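Local coordinates for DNA repair protein RAD2 (Saccharomyces cerevisiae, PDB 4Q0Z) that cuts single-stranded DNA as a magnesium-dependent endonuclease of the XPG/RAD2 family and is essential for the incision step of nucleotide excision repair, at residues G200-K205 / V214-A219. Residues are numbered along the deposited sequence; the frame is centred on the assembly and turned at random.
Sequences GTKIYK and VEFYDA
Ile-203 and Tyr-217, and then Lys-205 and Glu-215, exchange paired backbone hydrogen bonds across an antiparallel hairpin of the I-domain, the straightest running from Lys-205 N to Glu-215 O (2.8 Å, 172°). A G1 beta bulge sets Lys-202, in a left-handed backbone turn, and Ile-203 opposite the single residue Tyr-217. Beyond it Thr-201, its hydroxyl anti to the backbone N (chi1 -179°), supplies at OG1 an acceptor for Ala-219 N (2.9 Å), where helix 219-226 starts.

Packing is tight between Tyr-204 and Phe-216, a non-hydrogen-bonded pair on one side of the sheet: the broad tyrosine face receives the phenylalanine edge, Phe-216 CD1 3.3 Å from Tyr-204 CZ, planes at 64°. Branched Val-214 abuts the tyrosine's edge through CG1. A serine in place of Tyr-204 would probably leave the Phe-216 edge without its ring face and open a gap beside Val-214. On the solvent side, exposed Lys-202 lays its aliphatic stem along Phe-216.

The opposite face is well packed near the strands, Lys-205 CB lying 3.7 Å from Tyr-217 CE1, but polar at its ends. Tyr-217 OH donates to Glu-215 OE1, which a water bridges to Lys-205 NZ. Lys-205 salt-bridges a phosphate of the bound DNA, and water-linked Glu-215 probably steadies its ammonium group.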
ATOM      1  N   GLY A 200      13.805 -24.228  16.288  1.00 14.07           N
ATOM      2  CA  GLY A 200      12.617 -24.667  16.990  1.00 14.34           C
ATOM      3  C   GLY A 200      11.588 -25.350  16.104  1.00 18.69           C
ATOM      4  O   GLY A 200      11.616 -25.268  14.861  1.00 16.16           O
ATOM      5  N   THR A 201      10.656 -26.023  16.759  1.00  7.74           N
ATOM      6  CA  THR A 201       9.513 -26.591  16.073  1.00 10.75           C
ATOM      7  C   THR A 201       8.429 -26.799  17.123  1.00 12.86           C
ATOM      8  O   THR A 201       8.663 -26.502  18.295  1.00 11.72           O
ATOM      9  CB  THR A 201       9.888 -27.911  15.345  1.00 11.38           C
ATOM     10  OG1 THR A 201       8.736 -28.429  14.673  1.00 17.65           O
ATOM     11  CG2 THR A 201      10.488 -28.969  16.331  1.00  6.18           C
ATOM     12  N   LYS A 202       7.264 -27.294  16.711  1.00 11.17           N
ATOM     13  CA  LYS A 202       6.141 -27.530  17.617  1.00 14.29           C
ATOM     14  C   LYS A 202       5.824 -26.259  18.408  1.00 16.57           C
ATOM     15  O   LYS A 202       5.915 -26.203  19.636  1.00 11.93           O
ATOM     16  CB  LYS A 202       6.433 -28.698  18.546  1.00 12.93           C
ATOM     17  CG  LYS A 202       6.613 -30.010  17.827  1.00 11.04           C
ATOM     18  CD  LYS A 202       6.870 -31.131  18.835  1.00 22.10           C
ATOM     19  CE  LYS A 202       6.548 -32.504  18.242  1.00 21.78           C
ATOM     20  NZ  LYS A 202       7.371 -33.610  18.833  1.00 30.83           N
ATOM     21  N   ILE A 203       5.457 -25.240  17.651  1.00 14.82           N
ATOM     22  CA  ILE A 203       5.284 -23.910  18.140  1.00  6.04           C
ATOM     23  C   ILE A 203       3.811 -23.706  18.322  1.00 15.14           C
ATOM     24  O   ILE A 203       3.017 -24.037  17.437  1.00 14.52           O
ATOM     25  CB  ILE A 203       5.820 -22.904  17.106  1.00 14.37           C
ATOM     26  CG1 ILE A 203       7.297 -23.189  16.839  1.00 11.96           C
ATOM     27  CG2 ILE A 203       5.648 -21.493  17.588  1.00 10.37           C
ATOM     28  CD1 ILE A 203       8.103 -23.245  18.124  1.00 14.00           C
ATOM     29  N   TYR A 204       3.444 -23.183  19.488  1.00 14.76           N
ATOM     30  CA  TYR A 204       2.062 -22.847  19.767  1.00 12.68           C
ATOM     31  C   TYR A 204       1.925 -21.334  19.842  1.00 12.97           C
ATOM     32  O   TYR A 204       2.403 -20.697  20.779  1.00 16.85           O
ATOM     33  CB  TYR A 204       1.624 -23.512  21.055  1.00 11.04           C
ATOM     34  CG  TYR A 204       1.565 -25.015  20.956  1.00 14.76           C
ATOM     35  CD1 TYR A 204       2.719 -25.797  21.108  1.00 13.51           C
ATOM     36  CD2 TYR A 204       0.352 -25.663  20.710  1.00 15.18           C
ATOM     37  CE1 TYR A 204       2.663 -27.190  21.017  1.00  7.35           C
ATOM     38  CE2 TYR A 204       0.285 -27.043  20.608  1.00 13.21           C
ATOM     39  CZ  TYR A 204       1.438 -27.798  20.773  1.00 12.53           C
ATOM     40  OH  TYR A 204       1.348 -29.157  20.682  1.00 17.13           O
ATOM     41  N   LYS A 205       1.266 -20.774  18.836  1.00 12.00           N
ATOM     42  CA  LYS A 205       1.227 -19.340  18.606  1.00 11.14           C
ATOM     43  C   LYS A 205      -0.117 -18.760  19.008  1.00 13.97           C
ATOM     44  O   LYS A 205      -1.134 -19.421  18.847  1.00 12.91           O
ATOM     45  CB  LYS A 205       1.510 -19.071  17.124  1.00  9.43           C
ATOM     46  CG  LYS A 205       1.088 -17.706  16.607  1.00 18.56           C
ATOM     47  CD  LYS A 205       2.251 -16.958  16.006  1.00 17.78           C
ATOM     48  CE  LYS A 205       1.766 -15.922  15.007  1.00 24.55           C
ATOM     49  NZ  LYS A 205       0.542 -15.209  15.431  1.00 19.85           N
ATOM     50  N   VAL A 214      -5.615 -22.236  19.689  1.00 21.70           N
ATOM     51  CA  VAL A 214      -4.244 -21.789  19.516  1.00 16.58           C
ATOM     52  C   VAL A 214      -3.737 -22.281  18.141  1.00 20.04           C
ATOM     53  O   VAL A 214      -4.279 -23.230  17.603  1.00 15.88           O
ATOM     54  CB  VAL A 214      -3.380 -22.337  20.682  1.00 21.25           C
ATOM     55  CG1 VAL A 214      -3.021 -23.800  20.455  1.00 16.39           C
ATOM     56  CG2 VAL A 214      -2.150 -21.517  20.885  1.00 25.52           C
ATOM     57  N   GLU A 215      -2.729 -21.634  17.557  1.00 13.13           N
ATOM     58  CA  GLU A 215      -2.201 -22.078  16.265  1.00 10.89           C
ATOM     59  C   GLU A 215      -0.899 -22.879  16.377  1.00 14.99           C
ATOM     60  O   GLU A 215       0.086 -22.410  16.953  1.00 17.59           O
ATOM     61  CB  GLU A 215      -1.982 -20.885  15.307  1.00 17.02           C
ATOM     62  CG  GLU A 215      -3.262 -20.229  14.783  1.00 26.63           C
ATOM     63  CD  GLU A 215      -3.016 -18.912  14.039  1.00 28.11           C
ATOM     64  OE1 GLU A 215      -1.845 -18.596  13.733  1.00 19.38           O
ATOM     65  OE2 GLU A 215      -4.004 -18.190  13.770  1.00 35.83           O
ATOM     66  N   PHE A 216      -0.882 -24.063  15.774  1.00 18.07           N
ATOM     67  CA  PHE A 216       0.268 -24.966  15.851  1.00 12.66           C
ATOM     68  C   PHE A 216       1.118 -24.975  14.563  1.00 19.97           C
ATOM     69  O   PHE A 216       0.596 -25.095  13.454  1.00 14.69           O
ATOM     70  CB  PHE A 216      -0.221 -26.368  16.209  1.00  8.71           C
ATOM     71  CG  PHE A 216       0.864 -27.404  16.286  1.00 18.91           C
ATOM     72  CD1 PHE A 216       1.566 -27.608  17.475  1.00 14.91           C
ATOM     73  CD2 PHE A 216       1.154 -28.215  15.188  1.00 17.67           C
ATOM     74  CE1 PHE A 216       2.554 -28.590  17.576  1.00 17.34           C
ATOM     75  CE2 PHE A 216       2.165 -29.196  15.267  1.00 12.56           C
ATOM     76  CZ  PHE A 216       2.856 -29.388  16.464  1.00 19.45           C
ATOM     77  N   TYR A 217       2.432 -24.838  14.723  1.00 15.32           N
ATOM     78  CA  TYR A 217       3.347 -24.826  13.589  1.00 10.34           C
ATOM     79  C   TYR A 217       4.450 -25.818  13.871  1.00 13.78           C
ATOM     80  O   TYR A 217       4.831 -26.004  15.032  1.00 17.93           O
ATOM     81  CB  TYR A 217       3.970 -23.438  13.412  1.00 10.55           C
ATOM     82  CG  TYR A 217       2.998 -22.330  13.061  1.00 12.00           C
ATOM     83  CD1 TYR A 217       2.275 -21.664  14.056  1.00 13.14           C
ATOM     84  CD2 TYR A 217       2.819 -21.928  11.733  1.00 16.60           C
ATOM     85  CE1 TYR A 217       1.385 -20.646  13.744  1.00 11.50           C
ATOM     86  CE2 TYR A 217       1.928 -20.900  11.402  1.00 14.60           C
ATOM     87  CZ  TYR A 217       1.222 -20.266  12.408  1.00 20.43           C
ATOM     88  OH  TYR A 217       0.332 -19.279  12.076  1.00 13.12           O
ATOM     89  N   ASP A 218       4.978 -26.455  12.830  1.00 15.75           N
ATOM     90  CA  ASP A 218       6.146 -27.330  13.004  1.00 11.72           C
ATOM     91  C   ASP A 218       7.047 -27.293  11.761  1.00 14.66           C
ATOM     92  O   ASP A 218       6.600 -26.946  10.669  1.00 12.82           O
ATOM     93  CB  ASP A 218       5.722 -28.763  13.337  1.00 21.45           C
ATOM     94  CG  ASP A 218       5.141 -29.493  12.133  1.00 27.02           C
ATOM     95  OD1 ASP A 218       5.935 -29.936  11.281  1.00 28.28           O
ATOM     96  OD2 ASP A 218       3.899 -29.611  12.029  1.00 40.34           O
ATOM     97  N   ALA A 219       8.309 -27.665  11.944  1.00  9.96           N
ATOM     98  CA  ALA A 219       9.327 -27.509  10.913  1.00 17.87           C
ATOM     99  C   ALA A 219       9.035 -28.354   9.684  1.00 17.74           C
ATOM    100  O   ALA A 219       9.282 -27.924   8.562  1.00 20.81           O
ATOM    101  CB  ALA A 219      10.708 -27.873  11.473  1.00 15.98           C
TER
HETATM  102  O   HOH W   1      -0.952 -15.946  13.238  1.00 16.46           O